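Local coordinates for aldehyde dehydrogenase family protein (Pseudomonas syringae pv. tomato, PDB 6X9L) that oxidises long-chain aliphatic aldehydes, probably with NAD+ as the electron acceptor, and here binds octanal and NAD+, at residues P13-K18 and G23-P28; R58-A63 and H225-M230; I90-E95 and V198-L203. The protein carries 1 engineered substitution. One frame throughout, in Å; residues are numbered along the deposited sequence.

Contact 1: P13-K18 and G23-P28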
loop_
_atom_site.group_PDB
_atom_site.type_symbol
_atom_site.label_atom_id
_atom_site.label_comp_id
_atom_site.label_asym_id
_atom_site.label_seq_id
_atom_site.Cartn_x
_atom_site.Cartn_y
_atom_site.Cartn_z
ATOM N N PRO A 13 -25.013 -29.301 11.343
ATOM C CA PRO A 13 -25.701 -29.612 10.075
ATOM C C PRO A 13 -26.549 -28.465 9.564
ATOM O O PRO A 13 -26.756 -28.345 8.352
ATOM C CB PRO A 13 -26.561 -30.839 10.426
ATOM C CG PRO A 13 -25.920 -31.414 11.663
ATOM C CD PRO A 13 -25.387 -30.228 12.419
ATOM N N HIS A 14 -27.012 -27.598 10.455
ATOM C CA HIS A 14 -27.917 -26.534 10.065
ATOM C C HIS A 14 -27.212 -25.329 9.437
ATOM O O HIS A 14 -27.856 -24.542 8.731
ATOM C CB HIS A 14 -28.718 -26.085 11.276
ATOM C CG HIS A 14 -29.968 -25.364 10.909
ATOM N ND1 HIS A 14 -31.017 -25.987 10.266
ATOM C CD2 HIS A 14 -30.325 -24.067 11.051
ATOM C CE1 HIS A 14 -31.977 -25.110 10.048
ATOM N NE2 HIS A 14 -31.582 -23.937 10.515
ATOM N N THR A 15 -25.913 -25.158 9.685
ATOM C CA THR A 15 -25.175 -24.000 9.199
ATOM C C THR A 15 -23.986 -24.368 8.320
ATOM O O THR A 15 -23.285 -23.469 7.845
ATOM C CB THR A 15 -24.708 -23.144 10.386
ATOM O OG1 THR A 15 -23.746 -23.865 11.165
ATOM C CG2 THR A 15 -25.882 -22.845 11.264
ATOM N N ALA A 16 -23.757 -25.658 8.069
ATOM C CA ALA A 16 -22.608 -26.071 7.272
ATOM C C ALA A 16 -22.646 -25.461 5.873
ATOM O O ALA A 16 -21.616 -24.996 5.362
ATOM C CB ALA A 16 -22.553 -27.596 7.198
ATOM N N GLN A 17 -23.821 -25.449 5.242
ATOM C CA GLN A 17 -23.976 -24.936 3.889
ATOM C C GLN A 17 -24.762 -23.634 3.861
ATOM O O GLN A 17 -25.498 -23.348 2.911
ATOM C CB GLN A 17 -24.610 -25.992 2.993
ATOM C CG GLN A 17 -23.546 -26.919 2.492
ATOM C CD GLN A 17 -24.063 -28.268 2.141
ATOM O OE1 GLN A 17 -24.011 -28.667 0.989
ATOM N NE2 GLN A 17 -24.543 -29.002 3.133
ATOM N N LYS A 18 -24.577 -22.833 4.898
ATOM C CA LYS A 18 -25.098 -21.484 4.969
ATOM C C LYS A 18 -23.930 -20.506 5.011
ATOM O O LYS A 18 -22.766 -20.895 5.166
ATOM C CB LYS A 18 -26.008 -21.314 6.197
ATOM C CG LYS A 18 -27.083 -22.366 6.274
ATOM C CD LYS A 18 -28.440 -21.754 6.546
ATOM C CE LYS A 18 -29.564 -22.682 6.128
ATOM N NZ LYS A 18 -30.357 -23.079 7.314
ATOM N N GLY A 23 -25.745 -10.874 10.580
ATOM C CA GLY A 23 -26.156 -11.356 11.882
ATOM C C GLY A 23 -26.890 -12.678 11.893
ATOM O O GLY A 23 -27.295 -13.131 12.968
ATOM N N HIS A 24 -27.070 -13.318 10.744
ATOM C CA HIS A 24 -27.827 -14.555 10.668
ATOM C C HIS A 24 -27.136 -15.478 9.681
ATOM O O HIS A 24 -26.322 -15.039 8.870
ATOM C CB HIS A 24 -29.288 -14.321 10.225
ATOM C CG HIS A 24 -29.910 -13.094 10.811
ATOM N ND1 HIS A 24 -29.681 -11.831 10.303
ATOM C CD2 HIS A 24 -30.765 -12.933 11.852
ATOM C CE1 HIS A 24 -30.367 -10.945 11.011
ATOM N NE2 HIS A 24 -31.034 -11.588 11.954
ATOM N N TRP A 25 -27.474 -16.764 9.764
ATOM C CA TRP A 25 -27.113 -17.757 8.760
ATOM C C TRP A 25 -28.192 -17.784 7.689
ATOM O O TRP A 25 -29.368 -18.038 7.987
ATOM C CB TRP A 25 -26.974 -19.138 9.390
ATOM C CG TRP A 25 -25.889 -19.211 10.366
ATOM C CD1 TRP A 25 -25.996 -19.121 11.713
ATOM C CD2 TRP A 25 -24.503 -19.387 10.078
ATOM N NE1 TRP A 25 -24.764 -19.235 12.294
ATOM C CE2 TRP A 25 -23.824 -19.395 11.310
ATOM C CE3 TRP A 25 -23.767 -19.536 8.895
ATOM C CZ2 TRP A 25 -22.435 -19.533 11.400
ATOM C CZ3 TRP A 25 -22.382 -19.675 8.984
ATOM C CH2 TRP A 25 -21.734 -19.670 10.231
ATOM N N SER A 26 -27.801 -17.531 6.447
ATOM C CA SER A 26 -28.749 -17.476 5.351
ATOM C C SER A 26 -28.368 -18.481 4.279
ATOM O O SER A 26 -27.204 -18.874 4.150
ATOM C CB SER A 26 -28.822 -16.074 4.755
ATOM O OG SER A 26 -27.841 -15.257 5.346
ATOM N N ALA A 27 -29.370 -18.901 3.529
ATOM C CA ALA A 27 -29.148 -19.837 2.446
ATOM C C ALA A 27 -28.187 -19.227 1.430
ATOM O O ALA A 27 -28.215 -18.016 1.203
ATOM C CB ALA A 27 -30.483 -20.191 1.777
ATOM N N PRO A 28 -27.311 -20.021 0.822
ATOM C CA PRO A 28 -26.605 -19.543 -0.367
ATOM C C PRO A 28 -27.565 -19.410 -1.536
ATOM O O PRO A 28 -28.593 -20.094 -1.617
ATOM C CB PRO A 28 -25.563 -20.630 -0.629
ATOM C CG PRO A 28 -26.147 -21.840 -0.008
ATOM C CD PRO A 28 -26.862 -21.366 1.213
#
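K18, whose CB lies against the W25 ring, sends its amine back to its own segment. NZ donates to the carbonyl O of H14 at 3.2 Å, with a C=O...N angle of 160°, so the amine sits nearly in line with the carbonyl. The chain is bent at chi2 and chi4 to get there, and NZ also stands above one face of the H14 ring, offset toward its rim. T15 to K18 form a type I beta turn, closed by K18 N donating to T15 O at 3.3 Å.

This turn presents T15 and K18 to W25. T15 meets the indole from over one face. Its CG2 stands 3.7 Å from the centroid of the five-membered ring and only 7° off the ring normal, a CH-pi contact. T15 CB lies over the middle of the same indole. With CG2 beside the backbone N (OG1 chi1 66°), the methyl is the branch laid on the pyrrole part. K18 CB approaches the six-membered part at CE3, 3.9 Å away, and also packs against S26 O. W25 is the hub of the contact, and T15 and K18 pack on it without a polar bond between them and the ring.

The indole is fixed in rotation as well. W25 NE1 is hydrogen-bonded to Q196 OE1, and Y20 meets the ring edge-to-face. Strand 24-26 pairs antiparallel with strand 19-21 in a small hairpin. W25 reaches from it to L192 and A195 of helix 188-201, while Q17 and P28 rest on strand 43-49.

Contact 2: R58-A63 and H225-M230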
loop_
_atom_site.group_PDB
_atom_site.type_symbol
_atom_site.label_atom_id
_atom_site.label_comp_id
_atom_site.label_asym_id
_atom_site.label_seq_id
_atom_site.Cartn_x
_atom_site.Cartn_y
_atom_site.Cartn_z
ATOM N N ARG A 58 -24.659 -9.706 -1.294
ATOM C CA ARG A 58 -25.433 -9.601 -0.060
ATOM C C ARG A 58 -24.525 -9.299 1.119
ATOM O O ARG A 58 -24.872 -8.512 2.008
ATOM C CB ARG A 58 -26.212 -10.890 0.194
ATOM C CG ARG A 58 -27.134 -11.294 -0.932
ATOM C CD ARG A 58 -27.960 -12.512 -0.551
ATOM N NE ARG A 58 -28.844 -12.239 0.582
ATOM C CZ ARG A 58 -28.834 -12.921 1.725
ATOM N NH1 ARG A 58 -27.990 -13.934 1.887
ATOM N NH2 ARG A 58 -29.683 -12.596 2.695
ATOM N N ALA A 59 -23.348 -9.900 1.135
ATOM C CA ALA A 59 -22.455 -9.705 2.262
ATOM C C ALA A 59 -21.893 -8.286 2.278
ATOM O O ALA A 59 -21.887 -7.629 3.329
ATOM C CB ALA A 59 -21.346 -10.753 2.240
ATOM N N VAL A 60 -21.435 -7.782 1.122
ATOM C CA VAL A 60 -20.936 -6.404 1.066
ATOM C C VAL A 60 -22.037 -5.420 1.476
ATOM O O VAL A 60 -21.799 -4.485 2.261
ATOM C CB VAL A 60 -20.355 -6.075 -0.332
ATOM C CG1 VAL A 60 -19.875 -4.630 -0.401
ATOM C CG2 VAL A 60 -19.187 -7.003 -0.685
ATOM N N ALA A 61 -23.265 -5.632 0.987
ATOM C CA ALA A 61 -24.376 -4.776 1.400
ATOM C C ALA A 61 -24.552 -4.774 2.917
ATOM O O ALA A 61 -24.772 -3.716 3.521
ATOM C CB ALA A 61 -25.672 -5.207 0.708
ATOM N N ALA A 62 -24.480 -5.947 3.555
ATOM C CA ALA A 62 -24.609 -5.971 5.011
ATOM C C ALA A 62 -23.476 -5.194 5.660
ATOM O O ALA A 62 -23.707 -4.384 6.571
ATOM C CB ALA A 62 -24.638 -7.404 5.537
ATOM N N ALA A 63 -22.244 -5.411 5.183
ATOM C CA ALA A 63 -21.099 -4.692 5.737
ATOM C C ALA A 63 -21.269 -3.186 5.560
ATOM O O ALA A 63 -21.099 -2.409 6.505
ATOM C CB ALA A 63 -19.800 -5.190 5.081
ATOM N N HIS A 225 -15.145 -5.704 -6.328
ATOM C CA HIS A 225 -16.420 -5.126 -5.942
ATOM C C HIS A 225 -16.309 -3.608 -5.833
ATOM O O HIS A 225 -15.377 -3.095 -5.203
ATOM C CB HIS A 225 -16.912 -5.721 -4.633
ATOM C CG HIS A 225 -18.374 -5.510 -4.400
ATOM N ND1 HIS A 225 -18.908 -4.269 -4.133
ATOM C CD2 HIS A 225 -19.417 -6.377 -4.400
ATOM C CE1 HIS A 225 -20.218 -4.376 -3.985
ATOM N NE2 HIS A 225 -20.553 -5.646 -4.138
ATOM N N PRO A 226 -17.243 -2.859 -6.417
ATOM C CA PRO A 226 -17.168 -1.390 -6.363
ATOM C C PRO A 226 -17.416 -0.798 -4.982
ATOM O O PRO A 226 -17.207 0.409 -4.795
ATOM C CB PRO A 226 -18.267 -0.944 -7.340
ATOM C CG PRO A 226 -18.962 -2.198 -7.805
ATOM C CD PRO A 226 -18.502 -3.343 -7.003
ATOM N N ASP A 227 -17.877 -1.586 -4.021
ATOM C CA ASP A 227 -18.238 -1.043 -2.724
ATOM C C ASP A 227 -17.306 -1.516 -1.626
ATOM O O ASP A 227 -17.585 -1.283 -0.445
ATOM C CB ASP A 227 -19.685 -1.397 -2.383
ATOM C CG ASP A 227 -20.316 -0.395 -1.441
ATOM O OD1 ASP A 227 -19.747 0.699 -1.276
ATOM O OD2 ASP A 227 -21.380 -0.693 -0.855
ATOM N N ILE A 228 -16.206 -2.166 -1.983
ATOM C CA ILE A 228 -15.213 -2.624 -1.020
ATOM C C ILE A 228 -14.033 -1.663 -1.055
ATOM O O ILE A 228 -13.470 -1.388 -2.117
ATOM C CB ILE A 228 -14.789 -4.072 -1.316
ATOM C CG1 ILE A 228 -15.977 -4.977 -0.988
ATOM C CG2 ILE A 228 -13.512 -4.442 -0.552
ATOM C CD1 ILE A 228 -15.722 -6.451 -1.100
ATOM N N ASP A 229 -13.685 -1.123 0.098
ATOM C CA ASP A 229 -12.682 -0.075 0.161
ATOM C C ASP A 229 -11.280 -0.620 0.287
ATOM O O ASP A 229 -10.323 0.098 -0.007
ATOM C CB ASP A 229 -12.977 0.838 1.347
ATOM C CG ASP A 229 -14.390 1.351 1.323
ATOM O OD1 ASP A 229 -14.733 2.007 0.318
ATOM O OD2 ASP A 229 -15.159 1.070 2.278
ATOM N N MET A 230 -11.149 -1.867 0.722
ATOM C CA MET A 230 -9.853 -2.460 0.966
ATOM C C MET A 230 -10.004 -3.967 0.892
ATOM O O MET A 230 -11.068 -4.502 1.203
ATOM C CB MET A 230 -9.288 -2.061 2.326
ATOM C CG MET A 230 -8.283 -3.065 2.842
ATOM S SD MET A 230 -7.589 -2.614 4.418
ATOM C CE MET A 230 -6.684 -4.120 4.748
#
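V60 holds CG1 anti to its backbone N (chi1 178°), which spreads both methyls toward the 225-230 loop. H225 holds CG anti to its own N (chi1 -162°), so its ring comes to meet V60 from the other direction. CG1 lies over one face of the imidazole, 3.9 Å from the ring centroid, and makes a CH-pi contact. It is offset toward the rim and nearest CE1. The same methyl touches D227 CB at 3.8 Å. The other branch, CG2, packs on I228 CD1 at 3.5 Å, with the two side chains at about a right angle. V60 thus fits among three residues of one type I beta turn, H225 to I228.

The ring is held in place by the turn itself. D227 N donates to H225 ND1 at 2.9 Å, in the ring plane, with an N-H...N angle of 154°. ND1 is therefore an acceptor, and the proton is probably on NE2, which has a weak hydrogen bond to D57 OD1.

R64, farther along the same helix, bonds to D227 O and forms a salt bridge with D229 OD2. I228 packs on V151 and A153 of strand 143-155. The arrangement joins helix 53-71 to the loop that leads from helix 215-224 into strand 230-234, a helix-loop-strand connection of the Rossmann-like NAD-binding domain of aldehyde dehydrogenases.

Contact 3: I90-E95 and V198-L203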
loop_
_atom_site.group_PDB
_atom_site.type_symbol
_atom_site.label_atom_id
_atom_site.label_comp_id
_atom_site.label_asym_id
_atom_site.label_seq_id
_atom_site.Cartn_x
_atom_site.Cartn_y
_atom_site.Cartn_z
ATOM N N ILE A 90 -11.080 -18.626 24.124
ATOM C CA ILE A 90 -10.409 -19.362 25.196
ATOM C C ILE A 90 -11.331 -20.420 25.773
ATOM O O ILE A 90 -10.884 -21.496 26.190
ATOM C CB ILE A 90 -9.930 -18.394 26.295
ATOM C CG1 ILE A 90 -8.887 -17.416 25.742
ATOM C CG2 ILE A 90 -9.369 -19.175 27.475
ATOM C CD1 ILE A 90 -7.539 -18.024 25.519
ATOM N N GLU A 91 -12.631 -20.115 25.827
ATOM C CA GLU A 91 -13.632 -21.040 26.355
ATOM C C GLU A 91 -13.874 -22.207 25.403
ATOM O O GLU A 91 -14.059 -23.350 25.837
ATOM C CB GLU A 91 -14.942 -20.290 26.589
ATOM C CG GLU A 91 -15.320 -20.023 28.021
ATOM C CD GLU A 91 -16.649 -19.298 28.095
ATOM O OE1 GLU A 91 -16.697 -18.174 28.639
ATOM O OE2 GLU A 91 -17.644 -19.845 27.573
ATOM N N ARG A 92 -13.907 -21.932 24.102
ATOM C CA ARG A 92 -14.192 -22.950 23.102
ATOM C C ARG A 92 -12.927 -23.446 22.414
ATOM O O ARG A 92 -12.996 -23.949 21.288
ATOM C CB ARG A 92 -15.191 -22.412 22.073
ATOM C CG ARG A 92 -16.486 -21.922 22.685
ATOM C CD ARG A 92 -17.359 -21.218 21.667
ATOM N NE ARG A 92 -18.509 -20.570 22.296
ATOM C CZ ARG A 92 -19.502 -19.993 21.625
ATOM N NH1 ARG A 92 -19.504 -19.979 20.297
ATOM N NH2 ARG A 92 -20.505 -19.435 22.277
ATOM N N LYS A 93 -11.775 -23.324 23.077
ATOM C CA LYS A 93 -10.511 -23.608 22.408
ATOM C C LYS A 93 -10.395 -25.079 22.015
ATOM O O LYS A 93 -9.894 -25.402 20.927
ATOM C CB LYS A 93 -9.348 -23.191 23.311
ATOM C CG LYS A 93 -9.400 -23.806 24.691
ATOM C CD LYS A 93 -8.016 -23.969 25.243
ATOM C CE LYS A 93 -8.054 -24.164 26.730
ATOM N NZ LYS A 93 -6.714 -23.850 27.266
ATOM N N GLU A 94 -10.836 -25.990 22.889
ATOM C CA GLU A 94 -10.778 -27.414 22.569
ATOM C C GLU A 94 -11.638 -27.748 21.358
ATOM O O GLU A 94 -11.232 -28.532 20.491
ATOM C CB GLU A 94 -11.215 -28.247 23.768
ATOM C CG GLU A 94 -11.384 -29.726 23.463
ATOM C CD GLU A 94 -10.078 -30.459 23.144
ATOM O OE1 GLU A 94 -8.987 -29.849 23.234
ATOM O OE2 GLU A 94 -10.157 -31.666 22.815
ATOM N N GLU A 95 -12.841 -27.175 21.290
ATOM C CA GLU A 95 -13.685 -27.366 20.122
ATOM C C GLU A 95 -12.997 -26.827 18.877
ATOM O O GLU A 95 -13.060 -27.439 17.799
ATOM C CB GLU A 95 -15.039 -26.684 20.336
ATOM C CG GLU A 95 -15.876 -27.254 21.492
ATOM C CD GLU A 95 -15.220 -27.093 22.873
ATOM O OE1 GLU A 95 -14.561 -26.058 23.117
ATOM O OE2 GLU A 95 -15.358 -28.008 23.716
ATOM N N VAL A 198 -18.183 -15.085 17.090
ATOM C CA VAL A 198 -18.404 -13.637 17.122
ATOM C C VAL A 198 -19.894 -13.335 17.264
ATOM O O VAL A 198 -20.272 -12.351 17.908
ATOM C CB VAL A 198 -17.795 -12.905 15.898
ATOM C CG1 VAL A 198 -16.318 -13.336 15.643
ATOM C CG2 VAL A 198 -18.650 -13.077 14.657
ATOM N N HIS A 199 -20.765 -14.171 16.701
ATOM C CA HIS A 199 -22.195 -13.988 16.928
ATOM C C HIS A 199 -22.522 -14.042 18.417
ATOM O O HIS A 199 -23.156 -13.128 18.964
ATOM C CB HIS A 199 -22.994 -15.051 16.181
ATOM C CG HIS A 199 -24.466 -14.962 16.428
ATOM N ND1 HIS A 199 -25.252 -13.978 15.865
ATOM C CD2 HIS A 199 -25.290 -15.710 17.199
ATOM C CE1 HIS A 199 -26.500 -14.132 16.265
ATOM N NE2 HIS A 199 -26.550 -15.174 17.079
ATOM N N ASP A 200 -22.098 -15.120 19.083
ATOM C CA ASP A 200 -22.343 -15.290 20.510
ATOM C C ASP A 200 -21.658 -14.209 21.341
ATOM O O ASP A 200 -22.154 -13.838 22.410
ATOM C CB ASP A 200 -21.879 -16.681 20.938
ATOM C CG ASP A 200 -22.738 -17.793 20.354
ATOM O OD1 ASP A 200 -23.880 -17.515 19.932
ATOM O OD2 ASP A 200 -22.283 -18.955 20.327
ATOM N N ALA A 201 -20.535 -13.673 20.865
ATOM C CA ALA A 201 -19.816 -12.639 21.598
ATOM C C ALA A 201 -20.525 -11.287 21.578
ATOM O O ALA A 201 -20.164 -10.413 22.375
ATOM C CB ALA A 201 -18.393 -12.498 21.037
ATOM N N GLY A 202 -21.495 -11.089 20.691
ATOM C CA GLY A 202 -22.261 -9.857 20.642
ATOM C C GLY A 202 -21.895 -8.860 19.555
ATOM O O GLY A 202 -22.135 -7.661 19.735
ATOM N N LEU A 203 -21.330 -9.302 18.450
ATOM C CA LEU A 203 -20.908 -8.366 17.421
ATOM C C LEU A 203 -22.112 -7.949 16.583
ATOM O O LEU A 203 -22.803 -8.809 16.039
ATOM C CB LEU A 203 -19.845 -9.012 16.547
ATOM C CG LEU A 203 -19.020 -8.155 15.599
ATOM C CD1 LEU A 203 -18.062 -7.241 16.365
ATOM C CD2 LEU A 203 -18.278 -9.097 14.676
#
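R92 brings the end of its guanidinium group up to one carboxylate oxygen of D200, OD2. Both terminal nitrogens donate to it. The NH2 bond to OD2 is 2.7 Å long with an N-H...O angle of 149°. The NH1 bond to OD2 is longer, 3.0 Å, and more bent at 134°. The salt bridge is therefore end-on and forked onto a single atom, not the side-by-side pairing that uses both carboxylate oxygens. OD2 lies close to the guanidinium plane, at its edge. The nitrogens reach it on its anti side and out of the carboxylate plane, and the two flat groups are turned 71° apart.

The pair joins backbones that lie far apart. The CA atoms of R92 and D200 are 11.5 Å from each other, and the arginine is stretched straight from CG to NE to span most of that distance. R92 stands at the break between helix 75-91 and helix 93-104, and is the N-cap of the second. D200 belongs to the last turn of helix 188-201. This helix connects the parallel neighbouring strands 178-182 and 208-210, a beta-alpha-beta crossover of the NAD-binding domain. It ends in a Schellman motif at G202, which takes positive phi. Here G202 N donates to H199 O at 3.1 Å and L203 N to V198 O at 3.3 Å.

A carboxylate this near a helix C-terminus would be expected to feel unfavourable potential, and the arginine probably offsets it. D200 OD1 is held separately by Q196 NE2, one turn back in the same helix, so each carboxylate oxygen has its own partner. Next to D200 in sequence, A201 packs on R84, I85 and L88 of helix 75-91.

Overall arrangement
Contact 1 is the one that touches both of the others. Its centre is about 19 Å from that of contact 2 and about 17 Å from that of contact 3. S26 CB packs on R58 NH1 at 3.7 Å, and G23 O on H199 CE1 at 3.5 Å. The Q196 side chain serves both contact 1 and contact 3. Contacts 2 and 3 do not touch; their nearest atoms are about 10 Å apart. None is in the active site. The I228 side chain of contact 2 is about 11 Å from bound NAD, and the Q17 side chain of contact 1 about 12 Å from that of NAD-binding E185.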